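Side-chain contact in serine repeat antigen 5 (PDB 6X42), which is a papain-family pseudo-zymogen of the malaria parasite Plasmodium falciparum, probably with little or no proteolytic activity despite its cysteine-protease fold: residues Tyr60-Glu63 against Thr64-Cys67. Sequence-based numbering, arbitrary orientation.
Sequences YHLE and TIRC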
loop_
_atom_site.group_PDB
_atom_site.type_symbol
_atom_site.label_atom_id
_atom_site.label_comp_id
_atom_site.label_asym_id
_atom_site.label_seq_id
_atom_site.Cartn_x
_atom_site.Cartn_y
_atom_site.Cartn_z
ATOM N N TYR A 60 -5.005 0.529 2.998
ATOM C CA TYR A 60 -4.078 1.334 3.784
ATOM C C TYR A 60 -3.742 2.639 3.068
ATOM O O TYR A 60 -3.625 3.687 3.696
ATOM C CB TYR A 60 -2.814 0.553 4.097
ATOM C CG TYR A 60 -1.775 1.345 4.851
ATOM C CD1 TYR A 60 -1.851 1.520 6.238
ATOM C CD2 TYR A 60 -0.736 1.968 4.175
ATOM C CE1 TYR A 60 -0.880 2.231 6.929
ATOM C CE2 TYR A 60 0.231 2.678 4.848
ATOM C CZ TYR A 60 0.163 2.817 6.220
ATOM O OH TYR A 60 1.172 3.518 6.852
ATOM N N HIS A 61 -3.596 2.588 1.744
ATOM C CA HIS A 61 -3.365 3.802 0.965
ATOM C C HIS A 61 -4.515 4.796 1.144
ATOM O O HIS A 61 -4.271 5.990 1.326
ATOM C CB HIS A 61 -3.117 3.398 -0.492
ATOM C CG HIS A 61 -2.765 4.526 -1.418
ATOM N ND1 HIS A 61 -1.721 5.397 -1.203
ATOM C CD2 HIS A 61 -3.296 4.879 -2.612
ATOM C CE1 HIS A 61 -1.657 6.258 -2.210
ATOM N NE2 HIS A 61 -2.583 5.947 -3.093
ATOM N N LEU A 62 -5.766 4.322 1.140
ATOM C CA LEU A 62 -6.886 5.208 1.449
ATOM C C LEU A 62 -6.856 5.679 2.901
ATOM O O LEU A 62 -7.207 6.834 3.184
ATOM C CB LEU A 62 -8.219 4.531 1.140
ATOM C CG LEU A 62 -8.616 4.344 -0.308
ATOM C CD1 LEU A 62 -10.032 3.769 -0.373
ATOM C CD2 LEU A 62 -8.552 5.680 -1.056
ATOM N N GLU A 63 -6.465 4.803 3.836
ATOM C CA GLU A 63 -6.355 5.210 5.245
ATOM C C GLU A 63 -5.317 6.329 5.427
ATOM O O GLU A 63 -5.548 7.276 6.190
ATOM C CB GLU A 63 -6.034 4.010 6.145
ATOM C CG GLU A 63 -7.197 3.008 6.215
ATOM C CD GLU A 63 -6.795 1.595 6.637
ATOM O OE1 GLU A 63 -5.585 1.353 6.886
ATOM O OE2 GLU A 63 -7.701 0.721 6.725
ATOM N N THR A 64 -4.174 6.261 4.727
ATOM C CA THR A 64 -3.194 7.342 4.886
ATOM C C THR A 64 -3.678 8.615 4.210
ATOM O O THR A 64 -3.433 9.711 4.718
ATOM C CB THR A 64 -1.769 6.960 4.443
ATOM O OG1 THR A 64 -1.671 6.789 3.019
ATOM C CG2 THR A 64 -1.285 5.681 5.125
ATOM N N ILE A 65 -4.354 8.490 3.060
ATOM C CA ILE A 65 -4.929 9.668 2.427
ATOM C C ILE A 65 -5.912 10.338 3.378
ATOM O O ILE A 65 -5.912 11.567 3.524
ATOM C CB ILE A 65 -5.584 9.301 1.080
ATOM C CG1 ILE A 65 -4.517 8.975 0.029
ATOM C CG2 ILE A 65 -6.508 10.418 0.627
ATOM C CD1 ILE A 65 -5.030 8.276 -1.216
ATOM N N ARG A 66 -6.760 9.541 4.048
ATOM C CA ARG A 66 -7.693 10.092 5.033
ATOM C C ARG A 66 -6.954 10.778 6.177
ATOM O O ARG A 66 -7.338 11.874 6.600
ATOM C CB ARG A 66 -8.625 8.988 5.528
ATOM C CG ARG A 66 -9.720 8.629 4.508
ATOM C CD ARG A 66 -10.614 7.478 4.964
ATOM N NE ARG A 66 -11.210 7.772 6.263
ATOM C CZ ARG A 66 -12.279 8.544 6.445
ATOM N NH1 ARG A 66 -12.905 9.076 5.403
ATOM N NH2 ARG A 66 -12.716 8.793 7.668
ATOM N N CYS A 67 -5.857 10.186 6.653
ATOM C CA CYS A 67 -5.044 10.841 7.674
ATOM C C CYS A 67 -4.508 12.181 7.178
ATOM O O CYS A 67 -4.548 13.185 7.901
ATOM C CB CYS A 67 -3.867 9.949 8.074
ATOM S SG CYS A 67 -4.198 8.655 9.283
#
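T64 lies one helical turn after Y60, and its side chain splits between a ring and a polar site. CB is 3.8 Å from the O of Y60. From there CG2 runs beside the backbone N and reaches over one face of the Y60 ring. This CH-pi contact is close, with CG2 3.6 Å from the ring centroid and displaced toward the CE2 and CZ rim. Y60 CG is anti to its backbone N (chi1 177°), which swings the ring along the helix toward T64; chi2, 81°, turns its face to the methyl. The other branch, OG1, passes 3.2 Å from the O of H61 and hydrogen-bonds to OG of S188 and the O of K186. OG of S188 also hydrogen-bonds to ND1 of H61. All eight residues belong to helix 53-68, probably the long central helix of the papain fold, which packs here against strands 219-230 and 273-280. One residue further on, the i to i+4 pattern recurs: CD1 of I65 sits over one face of the H61 imidazole, 4.0 Å from its centroid. NE2 of H61 hydrogen-bonds to the N of F277. The N of T64 hydrogen-bonds to the O of Y60 at 2.8 Å, and three more such bonds follow. C67, in the last, forms a disulfide with C38.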